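Catalase-3 (Neurospora crassa, PDB 4AJ9) breaks down hydrogen peroxide to water and oxygen with a heme cofactor, probably protecting cells from peroxide damage. Local coordinates at residues D440-P445 with P508-N513; G287-D292 with A436-H441; A176-S181 with E474-N479; P454-F459 with G518-N523. All coordinates share one frame; numbering follows the deposited sequence.

In the fold
Interactions 2 and 3 are buried, interaction 4 is partly buried and interaction 1 lies at the surface. Interactions 1 and 2 share Asp440 and His441, so one connection before helix 443-450 meets two loops. Interactions 1 and 4 both fasten the long loop after helix 489-499, the first to the start of helix 443-450 and the second to the start of helix 454-468. Interaction 3 alone packs helix on helix, about 19 Å from interaction 1 between centres. Its link is apolar packing and a water. Interactions 2 and 4 each pair a carboxylate hydrogen bond with a packed phenylalanine; interaction 1 combines ring packing, a histidine bond and bridging waters.

Interaction 1. Residues D440-P445 with P508-N513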
loop_
_atom_site.group_PDB
_atom_site.type_symbol
_atom_site.label_atom_id
_atom_site.label_comp_id
_atom_site.label_asym_id
_atom_site.label_seq_id
_atom_site.Cartn_x
_atom_site.Cartn_y
_atom_site.Cartn_z
ATOM N N ASP C 440 -40.176 14.115 8.592
ATOM C CA ASP C 440 -40.531 14.096 10.016
ATOM C C ASP C 440 -39.417 13.515 10.886
ATOM O O ASP C 440 -39.136 12.324 10.823
ATOM C CB ASP C 440 -41.838 13.321 10.232
ATOM C CG ASP C 440 -42.300 13.321 11.687
ATOM O OD1 ASP C 440 -41.451 13.284 12.603
ATOM O OD2 ASP C 440 -43.527 13.346 11.914
ATOM N N HIS C 441 -38.810 14.354 11.723
ATOM C CA HIS C 441 -37.643 13.931 12.492
ATOM C C HIS C 441 -37.894 13.742 13.983
ATOM O O HIS C 441 -36.973 13.383 14.719
ATOM C CB HIS C 441 -36.505 14.937 12.302
ATOM C CG HIS C 441 -36.195 15.233 10.871
ATOM N ND1 HIS C 441 -35.895 14.245 9.957
ATOM C CD2 HIS C 441 -36.131 16.406 10.196
ATOM C CE1 HIS C 441 -35.655 14.796 8.779
ATOM N NE2 HIS C 441 -35.793 16.106 8.898
ATOM N N TYR C 442 -39.134 13.955 14.425
ATOM C CA TYR C 442 -39.420 14.063 15.849
ATOM C C TYR C 442 -40.452 13.069 16.360
ATOM O O TYR C 442 -40.425 12.670 17.526
ATOM C CB TYR C 442 -39.875 15.487 16.157
ATOM C CG TYR C 442 -38.920 16.539 15.637
ATOM C CD1 TYR C 442 -37.787 16.893 16.357
ATOM C CD2 TYR C 442 -39.152 17.182 14.424
ATOM C CE1 TYR C 442 -36.910 17.862 15.887
ATOM C CE2 TYR C 442 -38.272 18.148 13.940
ATOM C CZ TYR C 442 -37.160 18.484 14.679
ATOM O OH TYR C 442 -36.299 19.447 14.209
ATOM N N THR C 443 -41.362 12.662 15.482
ATOM C CA THR C 443 -42.452 11.783 15.889
ATOM C C THR C 443 -41.942 10.469 16.474
ATOM O O THR C 443 -42.395 10.043 17.540
ATOM C CB THR C 443 -43.445 11.535 14.730
ATOM O OG1 THR C 443 -44.082 12.771 14.379
ATOM C CG2 THR C 443 -44.492 10.519 15.133
ATOM N N GLN C 444 -40.984 9.826 15.810
ATOM C CA GLN C 444 -40.527 8.547 16.332
ATOM C C GLN C 444 -39.613 8.628 17.553
ATOM O O GLN C 444 -39.689 7.775 18.430
ATOM C CB GLN C 444 -39.978 7.639 15.231
ATOM C CG GLN C 444 -41.090 7.118 14.357
ATOM C CD GLN C 444 -40.736 5.831 13.667
ATOM O OE1 GLN C 444 -39.588 5.364 13.730
ATOM N NE2 GLN C 444 -41.709 5.251 12.987
ATOM N N PRO C 445 -38.747 9.647 17.618
ATOM C CA PRO C 445 -38.046 9.804 18.896
ATOM C C PRO C 445 -39.048 9.910 20.039
ATOM O O PRO C 445 -38.854 9.285 21.083
ATOM C CB PRO C 445 -37.285 11.113 18.715
ATOM C CG PRO C 445 -36.984 11.152 17.247
ATOM C CD PRO C 445 -38.211 10.549 16.579
ATOM N N PRO C 508 -45.788 21.873 20.193
ATOM C CA PRO C 508 -46.548 20.621 20.132
ATOM C C PRO C 508 -46.723 19.978 18.753
ATOM O O PRO C 508 -47.365 18.935 18.683
ATOM C CB PRO C 508 -47.916 21.034 20.681
ATOM C CG PRO C 508 -48.050 22.456 20.272
ATOM C CD PRO C 508 -46.669 23.047 20.336
ATOM N N THR C 509 -46.183 20.573 17.698
ATOM C CA THR C 509 -46.379 20.054 16.345
ATOM C C THR C 509 -46.239 18.526 16.286
ATOM O O THR C 509 -47.094 17.824 15.732
ATOM C CB THR C 509 -45.387 20.704 15.360
ATOM O OG1 THR C 509 -45.491 22.128 15.455
ATOM C CG2 THR C 509 -45.667 20.263 13.911
ATOM N N TYR C 510 -45.176 18.002 16.886
ATOM C CA TYR C 510 -44.915 16.575 16.783
ATOM C C TYR C 510 -45.267 15.768 18.044
ATOM O O TYR C 510 -45.124 14.558 18.052
ATOM C CB TYR C 510 -43.456 16.335 16.350
ATOM C CG TYR C 510 -43.108 16.941 14.997
ATOM C CD1 TYR C 510 -43.284 16.219 13.825
ATOM C CD2 TYR C 510 -42.596 18.224 14.901
ATOM C CE1 TYR C 510 -42.970 16.757 12.596
ATOM C CE2 TYR C 510 -42.288 18.783 13.671
ATOM C CZ TYR C 510 -42.479 18.042 12.521
ATOM O OH TYR C 510 -42.167 18.577 11.291
ATOM N N TYR C 511 -45.740 16.427 19.102
ATOM C CA TYR C 511 -46.044 15.711 20.343
ATOM C C TYR C 511 -47.157 14.683 20.122
ATOM O O TYR C 511 -48.067 14.907 19.338
ATOM C CB TYR C 511 -46.493 16.663 21.458
ATOM C CG TYR C 511 -45.504 17.721 21.896
ATOM C CD1 TYR C 511 -44.171 17.701 21.481
ATOM C CD2 TYR C 511 -45.908 18.745 22.743
ATOM C CE1 TYR C 511 -43.284 18.688 21.889
ATOM C CE2 TYR C 511 -45.029 19.725 23.158
ATOM C CZ TYR C 511 -43.722 19.699 22.731
ATOM O OH TYR C 511 -42.867 20.697 23.156
ATOM N N HIS C 512 -47.080 13.558 20.820
ATOM C CA HIS C 512 -48.131 12.551 20.764
ATOM C C HIS C 512 -47.903 11.609 21.927
ATOM O O HIS C 512 -46.857 11.676 22.576
ATOM C CB HIS C 512 -48.091 11.793 19.433
ATOM C CG HIS C 512 -46.901 10.894 19.280
ATOM N ND1 HIS C 512 -46.872 9.607 19.774
ATOM C CD2 HIS C 512 -45.700 11.094 18.684
ATOM C CE1 HIS C 512 -45.705 9.053 19.490
ATOM N NE2 HIS C 512 -44.974 9.934 18.829
ATOM N N ASN C 513 -48.872 10.735 22.191
ATOM C CA ASN C 513 -48.802 9.815 23.329
ATOM C C ASN C 513 -48.726 8.350 22.924
ATOM O O ASN C 513 -48.936 7.462 23.748
ATOM C CB ASN C 513 -50.025 10.003 24.225
ATOM C CG ASN C 513 -50.231 11.445 24.614
ATOM O OD1 ASN C 513 -49.288 12.124 25.014
ATOM N ND2 ASN C 513 -51.458 11.931 24.470
HETATM O O HOH W 1 -39.440 17.372 10.932
HETATM O O HOH W 2 -46.472 13.127 15.584
#
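Tyr442 and Tyr510 form the aromatic part of the contact. Tyr442 CD2 lies over one face of the Tyr510 ring, toward its rim, and comes to 3.6 Å from Tyr510 CE2. The pair is oblique, with planes 45° apart. The hydroxyl of Tyr442 is hydrogen-bonded to Gln483 OE1.

At the rim of the Tyr510 ring, in its plane, sit Asp440 OD2, 3.5 Å from Tyr510 CD1, and Thr443 OG1. With CG anti to the backbone N (chi1 -177°), the Asp440 carboxylate reaches this edge. Its OD1 accepts from Tyr442 N (an Asx turn) and from Thr443 N (an Asx motif), while OD2 takes the hydroxyl of Thr443 on its syn lone pair at 2.6 Å from OG1.

The direct hydrogen bond across the contact runs from His512 NE2 to Thr443 O, at 2.9 Å and 161°. The acceptor lies in the imidazole plane.

One water joins His441 N to Tyr510 OH; another donates to Thr443 OG1 and Tyr510 O.

Tyr442 is the N-cap residue of helix 443-450. The contact thus pins the loop after helix 489-499 to this helix start, with helices 187-193 and 474-487 packed against Tyr442.

Interaction 2. Residues G287-D292 with A436-H441; sequences GFDLLD and ATFDDH
The carboxylate of Asp292 is stacked on the ring of Phe438, with only 11° between the two planes. Asp292 closes a type I beta turn from Asp289 to Asp292, and the contact joins this turn in the catalase domain to a short 3-10 segment of the catalase-related region that carries Thr437 and Phe438. Asp292 CB sits over the centre of the ring, 3.8 Å from the centroid, in a CH-pi contact. Asp292 CG is anti to the backbone N (chi1 -177°), which carries the carboxylate along the ring face. The charged end is also held by Lys295 and Thr294.

Asp289 meets the same ring differently. Its OD2 lies at the ring edge, 3.7 Å from Phe438 CE1. It accepts the hydroxyl of Thr437 on its anti lone pair, at 2.6 Å from OG1. Arg37 of a second subunit makes a salt bridge to this oxygen. Asp289 OD1 accepts from Leu291 N, two residues on, in an Asx turn.

Leu291 CB touches Phe438 CZ at 3.9 Å. Cutting Phe438 back to an alanine is likely to leave a gap beside Asp292 and Leu291 and take away the ring on which the Asp292 carboxylate stacks. The contact is buried.

One water ties the two segments together: it accepts from Asp289 N and donates to Asp292 OD2 and to Thr437 O, 2.7 Å away.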
loop_
_atom_site.group_PDB
_atom_site.type_symbol
_atom_site.label_atom_id
_atom_site.label_comp_id
_atom_site.label_asym_id
_atom_site.label_seq_id
_atom_site.Cartn_x
_atom_site.Cartn_y
_atom_site.Cartn_z
ATOM N N GLY C 287 -47.318 5.686 8.169
ATOM C CA GLY C 287 -47.058 6.961 8.814
ATOM C C GLY C 287 -45.666 7.503 8.529
ATOM O O GLY C 287 -45.246 8.514 9.097
ATOM N N PHE C 288 -44.950 6.817 7.649
ATOM C CA PHE C 288 -43.599 7.213 7.248
ATOM C C PHE C 288 -43.217 6.421 5.998
ATOM O O PHE C 288 -43.969 5.570 5.552
ATOM C CB PHE C 288 -42.588 6.935 8.364
ATOM C CG PHE C 288 -42.380 5.466 8.654
ATOM C CD1 PHE C 288 -43.216 4.790 9.532
ATOM C CD2 PHE C 288 -41.339 4.769 8.057
ATOM C CE1 PHE C 288 -43.031 3.445 9.807
ATOM C CE2 PHE C 288 -41.143 3.421 8.325
ATOM C CZ PHE C 288 -41.990 2.755 9.200
ATOM N N ASP C 289 -42.040 6.699 5.452
ATOM C CA ASP C 289 -41.586 6.053 4.227
ATOM C C ASP C 289 -40.599 4.946 4.585
ATOM O O ASP C 289 -39.586 5.198 5.241
ATOM C CB ASP C 289 -40.917 7.102 3.331
ATOM C CG ASP C 289 -40.664 6.603 1.917
ATOM O OD1 ASP C 289 -40.406 5.397 1.737
ATOM O OD2 ASP C 289 -40.719 7.438 0.988
ATOM N N LEU C 290 -40.888 3.717 4.160
ATOM C CA LEU C 290 -40.040 2.581 4.534
ATOM C C LEU C 290 -38.646 2.613 3.894
ATOM O O LEU C 290 -37.797 1.771 4.189
ATOM C CB LEU C 290 -40.756 1.246 4.288
ATOM C CG LEU C 290 -41.541 0.765 5.511
ATOM C CD1 LEU C 290 -42.634 -0.254 5.143
ATOM C CD2 LEU C 290 -40.575 0.189 6.537
ATOM N N LEU C 291 -38.403 3.603 3.042
ATOM C CA LEU C 291 -37.071 3.811 2.485
ATOM C C LEU C 291 -36.233 4.692 3.422
ATOM O O LEU C 291 -35.053 4.915 3.179
ATOM C CB LEU C 291 -37.155 4.458 1.099
ATOM C CG LEU C 291 -37.865 3.700 -0.029
ATOM C CD1 LEU C 291 -37.841 4.544 -1.307
ATOM C CD2 LEU C 291 -37.241 2.332 -0.279
ATOM N N ASP C 292 -36.858 5.167 4.498
ATOM C CA ASP C 292 -36.250 6.094 5.446
ATOM C C ASP C 292 -35.648 5.330 6.630
ATOM O O ASP C 292 -36.376 4.818 7.481
ATOM C CB ASP C 292 -37.315 7.085 5.949
ATOM C CG ASP C 292 -36.756 8.142 6.890
ATOM O OD1 ASP C 292 -35.616 7.991 7.396
ATOM O OD2 ASP C 292 -37.478 9.135 7.145
ATOM N N ALA C 436 -39.840 14.387 0.227
ATOM C CA ALA C 436 -40.506 15.099 1.309
ATOM C C ALA C 436 -41.085 14.114 2.332
ATOM O O ALA C 436 -41.355 14.490 3.471
ATOM C CB ALA C 436 -41.592 16.022 0.767
ATOM N N THR C 437 -41.255 12.855 1.927
ATOM C CA THR C 437 -41.770 11.819 2.828
ATOM C C THR C 437 -40.805 11.540 3.983
ATOM O O THR C 437 -41.163 10.859 4.946
ATOM C CB THR C 437 -42.060 10.480 2.088
ATOM O OG1 THR C 437 -40.863 9.993 1.456
ATOM C CG2 THR C 437 -43.144 10.661 1.036
ATOM N N PHE C 438 -39.586 12.066 3.873
ATOM C CA PHE C 438 -38.529 11.842 4.855
ATOM C C PHE C 438 -38.527 12.945 5.922
ATOM O O PHE C 438 -37.741 12.892 6.866
ATOM C CB PHE C 438 -37.151 11.815 4.151
ATOM C CG PHE C 438 -36.786 10.480 3.518
ATOM C CD1 PHE C 438 -37.732 9.716 2.841
ATOM C CD2 PHE C 438 -35.480 10.002 3.591
ATOM C CE1 PHE C 438 -37.384 8.498 2.260
ATOM C CE2 PHE C 438 -35.125 8.786 3.013
ATOM C CZ PHE C 438 -36.074 8.028 2.346
ATOM N N ASP C 439 -39.423 13.926 5.780
ATOM C CA ASP C 439 -39.350 15.187 6.532
ATOM C C ASP C 439 -39.526 15.148 8.062
ATOM O O ASP C 439 -39.087 16.070 8.751
ATOM C CB ASP C 439 -40.338 16.211 5.952
ATOM C CG ASP C 439 -39.831 16.861 4.676
ATOM O OD1 ASP C 439 -38.682 16.573 4.282
ATOM O OD2 ASP C 439 -40.576 17.674 4.078
ATOM N N ASP C 440 -40.176 14.115 8.592
ATOM C CA ASP C 440 -40.531 14.096 10.016
ATOM C C ASP C 440 -39.417 13.515 10.886
ATOM O O ASP C 440 -39.136 12.324 10.823
ATOM C CB ASP C 440 -41.838 13.321 10.232
ATOM C CG ASP C 440 -42.300 13.321 11.687
ATOM O OD1 ASP C 440 -41.451 13.284 12.603
ATOM O OD2 ASP C 440 -43.527 13.346 11.914
ATOM N N HIS C 441 -38.810 14.354 11.723
ATOM C CA HIS C 441 -37.643 13.931 12.492
ATOM C C HIS C 441 -37.894 13.742 13.983
ATOM O O HIS C 441 -36.973 13.383 14.719
ATOM C CB HIS C 441 -36.505 14.937 12.302
ATOM C CG HIS C 441 -36.195 15.233 10.871
ATOM N ND1 HIS C 441 -35.895 14.245 9.957
ATOM C CD2 HIS C 441 -36.131 16.406 10.196
ATOM C CE1 HIS C 441 -35.655 14.796 8.779
ATOM N NE2 HIS C 441 -35.793 16.106 8.898
HETATM O O HOH W 3 -40.174 8.758 6.365
#

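Interaction 3. Residues A176-S181 with E474-N479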
loop_
_atom_site.group_PDB
_atom_site.type_symbol
_atom_site.label_atom_id
_atom_site.label_comp_id
_atom_site.label_asym_id
_atom_site.label_seq_id
_atom_site.Cartn_x
_atom_site.Cartn_y
_atom_site.Cartn_z
ATOM N N ALA C 176 -20.196 16.903 18.362
ATOM C CA ALA C 176 -21.189 15.843 18.200
ATOM C C ALA C 176 -22.588 16.425 18.351
ATOM O O ALA C 176 -23.481 16.192 17.528
ATOM C CB ALA C 176 -20.968 14.742 19.215
ATOM N N TRP C 177 -22.778 17.170 19.429
ATOM C CA TRP C 177 -24.088 17.739 19.741
ATOM C C TRP C 177 -24.455 18.927 18.849
ATOM O O TRP C 177 -25.638 19.189 18.620
ATOM C CB TRP C 177 -24.174 18.073 21.233
ATOM C CG TRP C 177 -24.282 16.831 22.042
ATOM C CD1 TRP C 177 -23.259 15.984 22.404
ATOM C CD2 TRP C 177 -25.487 16.243 22.541
ATOM N NE1 TRP C 177 -23.764 14.913 23.114
ATOM C CE2 TRP C 177 -25.127 15.053 23.213
ATOM C CE3 TRP C 177 -26.838 16.614 22.495
ATOM C CZ2 TRP C 177 -26.067 14.238 23.836
ATOM C CZ3 TRP C 177 -27.769 15.801 23.115
ATOM C CH2 TRP C 177 -27.379 14.634 23.784
ATOM N N ASP C 178 -23.441 19.629 18.337
ATOM C CA ASP C 178 -23.634 20.600 17.255
ATOM C C ASP C 178 -24.261 19.881 16.061
ATOM O O ASP C 178 -25.252 20.346 15.500
ATOM C CB ASP C 178 -22.288 21.238 16.864
ATOM C CG ASP C 178 -22.399 22.238 15.714
ATOM O OD1 ASP C 178 -23.502 22.744 15.436
ATOM O OD2 ASP C 178 -21.356 22.535 15.084
ATOM N N PHE C 179 -23.692 18.739 15.680
ATOM C CA PHE C 179 -24.231 17.978 14.554
ATOM C C PHE C 179 -25.642 17.441 14.810
ATOM O O PHE C 179 -26.506 17.539 13.946
ATOM C CB PHE C 179 -23.311 16.822 14.143
ATOM C CG PHE C 179 -23.805 16.071 12.933
ATOM C CD1 PHE C 179 -23.558 16.554 11.656
ATOM C CD2 PHE C 179 -24.537 14.900 13.072
ATOM C CE1 PHE C 179 -24.021 15.880 10.527
ATOM C CE2 PHE C 179 -25.005 14.214 11.950
ATOM C CZ PHE C 179 -24.744 14.709 10.673
ATOM N N PHE C 180 -25.871 16.881 15.994
ATOM C CA PHE C 180 -27.172 16.307 16.332
ATOM C C PHE C 180 -28.266 17.357 16.240
ATOM O O PHE C 180 -29.398 17.067 15.853
ATOM C CB PHE C 180 -27.148 15.740 17.755
ATOM C CG PHE C 180 -26.213 14.574 17.938
ATOM C CD1 PHE C 180 -25.906 13.737 16.874
ATOM C CD2 PHE C 180 -25.652 14.313 19.176
ATOM C CE1 PHE C 180 -25.061 12.649 17.049
ATOM C CE2 PHE C 180 -24.791 13.238 19.348
ATOM C CZ PHE C 180 -24.502 12.405 18.281
ATOM N N SER C 181 -27.924 18.581 16.609
ATOM C CA SER C 181 -28.912 19.645 16.671
ATOM C C SER C 181 -29.027 20.395 15.344
ATOM O O SER C 181 -30.062 20.989 15.050
ATOM C CB SER C 181 -28.618 20.591 17.842
ATOM O OG SER C 181 -27.357 21.229 17.710
ATOM N N GLU C 474 -22.329 27.761 24.443
ATOM C CA GLU C 474 -23.675 28.000 24.956
ATOM C C GLU C 474 -24.756 27.906 23.873
ATOM O O GLU C 474 -25.798 27.288 24.098
ATOM C CB GLU C 474 -23.764 29.353 25.676
ATOM C CG GLU C 474 -25.140 29.661 26.241
ATOM C CD GLU C 474 -25.330 29.145 27.665
ATOM O OE1 GLU C 474 -24.720 28.114 28.030
ATOM O OE2 GLU C 474 -26.089 29.785 28.426
ATOM N N GLN C 475 -24.531 28.522 22.713
ATOM C CA GLN C 475 -25.546 28.455 21.651
ATOM C C GLN C 475 -25.852 27.017 21.246
ATOM O O GLN C 475 -27.005 26.667 20.979
ATOM C CB GLN C 475 -25.151 29.271 20.419
ATOM C CG GLN C 475 -26.278 29.388 19.388
ATOM C CD GLN C 475 -27.550 29.954 20.004
ATOM O OE1 GLN C 475 -27.497 30.891 20.798
ATOM N NE2 GLN C 475 -28.694 29.369 19.662
ATOM N N VAL C 476 -24.816 26.184 21.180
ATOM C CA VAL C 476 -25.023 24.783 20.843
ATOM C C VAL C 476 -25.950 24.116 21.861
ATOM O O VAL C 476 -26.889 23.415 21.482
ATOM C CB VAL C 476 -23.686 24.008 20.677
ATOM C CG1 VAL C 476 -23.945 22.512 20.591
ATOM C CG2 VAL C 476 -22.935 24.506 19.432
ATOM N N LYS C 477 -25.710 24.343 23.153
ATOM C CA LYS C 477 -26.616 23.810 24.170
ATOM C C LYS C 477 -28.054 24.295 23.962
ATOM O O LYS C 477 -28.993 23.526 24.141
ATOM C CB LYS C 477 -26.124 24.109 25.594
ATOM C CG LYS C 477 -25.032 23.142 26.068
ATOM C CD LYS C 477 -24.493 23.500 27.451
ATOM C CE LYS C 477 -23.690 24.796 27.432
ATOM N NZ LYS C 477 -23.124 25.103 28.782
ATOM N N LYS C 478 -28.225 25.563 23.581
ATOM C CA LYS C 478 -29.570 26.097 23.369
ATOM C C LYS C 478 -30.209 25.463 22.144
ATOM O O LYS C 478 -31.407 25.177 22.135
ATOM C CB LYS C 478 -29.546 27.616 23.212
ATOM C CG LYS C 478 -29.229 28.366 24.490
ATOM C CD LYS C 478 -29.209 29.865 24.219
ATOM C CE LYS C 478 -28.960 30.661 25.492
ATOM N NZ LYS C 478 -28.631 32.082 25.178
ATOM N N ASN C 479 -29.398 25.246 21.111
ATOM C CA ASN C 479 -29.853 24.571 19.896
ATOM C C ASN C 479 -30.314 23.159 20.213
ATOM O O ASN C 479 -31.320 22.690 19.690
ATOM C CB ASN C 479 -28.738 24.557 18.844
ATOM C CG ASN C 479 -28.419 25.936 18.330
ATOM O OD1 ASN C 479 -29.217 26.850 18.484
ATOM N ND2 ASN C 479 -27.255 26.095 17.710
HETATM O O HOH W 4 -25.893 23.482 16.930
#
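Ser181 OG and Asn479 ND2 are joined by a water that also grips Asp178 OD1. The water donates to Ser181 OG at 2.8 Å and to Asp178 OD1, and accepts from Asn479 ND2. It bridges two packed helices, 174-182 and 474-487, whose local axes cross at 40° and approach to 9.1 Å.

Val476 fills the apolar part of the contact. Its CG1 branch is anti to the backbone N (chi1 169°) and reaches the backbone of the facing helix, 3.7 Å from Asp178 N. Its CG2 branch lies near Asp178 CB. Against helix 174-182 the CG1 methyl thus meets mostly backbone. Farther along, Ser181 OG touches Asn479 CB at 3.8 Å.

Ser181 OG lies between its own backbone N and carbonyl carbon (chi1 62°). This brings it near the carbonyl oxygens of Trp177 and Asp178 on its own helix.

The helices belong to the catalase and catalase-related regions of the chain. A third subunit covers the contact as well. Its Tyr397, Ser400 and Leu402 bind Asp178 OD2. The backbone N of its Tyr401 bonds to Asp178 OD1, and Tyr401 also packs on Val476 and Asn479. The contact is thus also part of a subunit interface.

Asn479 is anchored along its own helix: Gln475 NE2 donates to Asn479 OD1 at 2.8 Å, from above the carbonyl plane.

Interaction 4. Residues P454-F459 with G518-N523; sequences PVEQQF and GVSIFN
The first turn of helix 454-468 meets the loop that precedes strand 533-537, and Glu456 of the helix reaches across to it. Glu456 CG is anti to the backbone N (chi1 -157°) and the chain beyond it is extended. This carries the carboxylate to the loop backbone.

Glu456 OE1 accepts the hydroxyl of Ser520 on its syn lone pair, at 2.7 Å from OG. Glu456 OE2 takes Ile521 N on its syn lone pair at 2.8 Å, and Phe522 N at 3.2 Å from above the carboxylate plane. Thr453 N also bonds to OE1. Ser520 OG in turn accepts from Asn523 N, an ST motif that fixes the hydroxyl.

Phe459 points its edge at a face of Phe522 in a T-shaped pair, with Phe459 CD2 4.0 Å from Phe522 CE2. Phe674 makes a second edge-to-face pair with Phe459. Glu456 OE2 sits at the rim of the Phe522 ring, 3.4 Å from CD2.

With an alanine in place of Glu456, Ser520 OG and the N-H groups of Ile521 and Phe522 would probably lose this acceptor, and the loop could shift.

A serine hydroxyl and three backbone N-H groups thus meet the buried carboxylate, and its negative charge is probably stabilised by these neutral donors.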
loop_
_atom_site.group_PDB
_atom_site.type_symbol
_atom_site.label_atom_id
_atom_site.label_comp_id
_atom_site.label_asym_id
_atom_site.label_seq_id
_atom_site.Cartn_x
_atom_site.Cartn_y
_atom_site.Cartn_z
ATOM N N PRO C 454 -40.692 4.445 33.385
ATOM C CA PRO C 454 -40.374 5.751 33.971
ATOM C C PRO C 454 -38.896 5.930 34.340
ATOM O O PRO C 454 -38.346 6.997 34.081
ATOM C CB PRO C 454 -41.246 5.786 35.228
ATOM C CG PRO C 454 -42.428 4.942 34.866
ATOM C CD PRO C 454 -41.863 3.822 34.029
ATOM N N VAL C 455 -38.276 4.934 34.957
ATOM C CA VAL C 455 -36.870 5.047 35.344
ATOM C C VAL C 455 -35.988 4.928 34.103
ATOM O O VAL C 455 -34.925 5.550 34.004
ATOM C CB VAL C 455 -36.478 3.967 36.371
ATOM C CG1 VAL C 455 -34.965 3.995 36.625
ATOM C CG2 VAL C 455 -37.247 4.178 37.673
ATOM N N GLU C 456 -36.447 4.123 33.153
ATOM C CA GLU C 456 -35.776 3.984 31.868
ATOM C C GLU C 456 -35.751 5.325 31.142
ATOM O O GLU C 456 -34.732 5.713 30.571
ATOM C CB GLU C 456 -36.496 2.938 31.027
ATOM C CG GLU C 456 -35.649 2.313 29.957
ATOM C CD GLU C 456 -36.275 1.057 29.388
ATOM O OE1 GLU C 456 -37.513 0.887 29.518
ATOM O OE2 GLU C 456 -35.523 0.244 28.812
ATOM N N GLN C 457 -36.876 6.038 31.173
ATOM C CA GLN C 457 -36.936 7.393 30.622
ATOM C C GLN C 457 -35.967 8.294 31.375
ATOM O O GLN C 457 -35.331 9.180 30.795
ATOM C CB GLN C 457 -38.358 7.957 30.726
ATOM C CG GLN C 457 -39.378 7.282 29.818
ATOM C CD GLN C 457 -40.766 7.895 29.969
ATOM O OE1 GLN C 457 -41.090 8.438 31.020
ATOM N NE2 GLN C 457 -41.581 7.826 28.915
ATOM N N GLN C 458 -35.846 8.061 32.676
ATOM C CA GLN C 458 -34.952 8.882 33.481
ATOM C C GLN C 458 -33.497 8.654 33.058
ATOM O O GLN C 458 -32.709 9.590 33.029
ATOM C CB GLN C 458 -35.140 8.609 34.979
ATOM C CG GLN C 458 -34.369 9.578 35.880
ATOM C CD GLN C 458 -34.874 11.000 35.794
ATOM O OE1 GLN C 458 -36.002 11.298 36.195
ATOM N NE2 GLN C 458 -34.036 11.894 35.290
ATOM N N PHE C 459 -33.153 7.411 32.719
ATOM C CA PHE C 459 -31.797 7.094 32.272
ATOM C C PHE C 459 -31.452 7.867 31.003
ATOM O O PHE C 459 -30.350 8.404 30.870
ATOM C CB PHE C 459 -31.628 5.595 32.034
ATOM C CG PHE C 459 -31.557 4.779 33.296
ATOM C CD1 PHE C 459 -31.069 5.327 34.462
ATOM C CD2 PHE C 459 -31.967 3.456 33.305
ATOM C CE1 PHE C 459 -30.990 4.570 35.614
ATOM C CE2 PHE C 459 -31.896 2.701 34.453
ATOM C CZ PHE C 459 -31.402 3.262 35.606
ATOM N N GLY C 518 -41.579 -3.722 22.421
ATOM C CA GLY C 518 -40.342 -4.282 21.915
ATOM C C GLY C 518 -39.140 -3.355 21.900
ATOM O O GLY C 518 -38.104 -3.719 21.342
ATOM N N VAL C 519 -39.249 -2.169 22.500
ATOM C CA VAL C 519 -38.108 -1.255 22.488
ATOM C C VAL C 519 -37.502 -1.040 23.874
ATOM O O VAL C 519 -36.386 -0.513 24.008
ATOM C CB VAL C 519 -38.448 0.100 21.797
ATOM C CG1 VAL C 519 -38.886 -0.136 20.346
ATOM C CG2 VAL C 519 -39.519 0.828 22.557
ATOM N N SER C 520 -38.230 -1.461 24.905
ATOM C CA SER C 520 -37.753 -1.348 26.284
ATOM C C SER C 520 -36.794 -2.483 26.670
ATOM O O SER C 520 -36.928 -3.613 26.200
ATOM C CB SER C 520 -38.936 -1.304 27.260
ATOM O OG SER C 520 -38.513 -1.488 28.605
ATOM N N ILE C 521 -35.825 -2.176 27.526
ATOM C CA ILE C 521 -34.935 -3.204 28.057
ATOM C C ILE C 521 -35.396 -3.599 29.456
ATOM O O ILE C 521 -35.511 -4.782 29.785
ATOM C CB ILE C 521 -33.476 -2.702 28.119
ATOM C CG1 ILE C 521 -32.911 -2.513 26.702
ATOM C CG2 ILE C 521 -32.609 -3.675 28.914
ATOM C CD1 ILE C 521 -31.634 -1.695 26.670
ATOM N N PHE C 522 -35.689 -2.587 30.264
ATOM C CA PHE C 522 -35.942 -2.775 31.688
ATOM C C PHE C 522 -37.375 -3.194 32.047
ATOM O O PHE C 522 -37.658 -3.519 33.200
ATOM C CB PHE C 522 -35.540 -1.512 32.452
ATOM C CG PHE C 522 -34.073 -1.229 32.396
ATOM C CD1 PHE C 522 -33.201 -1.908 33.214
ATOM C CD2 PHE C 522 -33.568 -0.302 31.504
ATOM C CE1 PHE C 522 -31.845 -1.661 33.162
ATOM C CE2 PHE C 522 -32.212 -0.049 31.448
ATOM C CZ PHE C 522 -31.352 -0.732 32.281
ATOM N N ASN C 523 -38.276 -3.208 31.072
ATOM C CA ASN C 523 -39.649 -3.621 31.372
ATOM C C ASN C 523 -39.838 -5.140 31.302
ATOM O O ASN C 523 -40.960 -5.632 31.225
ATOM C CB ASN C 523 -40.655 -2.901 30.463
ATOM C CG ASN C 523 -40.759 -3.531 29.091
ATOM O OD1 ASN C 523 -39.855 -4.236 28.652
ATOM N ND2 ASN C 523 -41.870 -3.278 28.404
#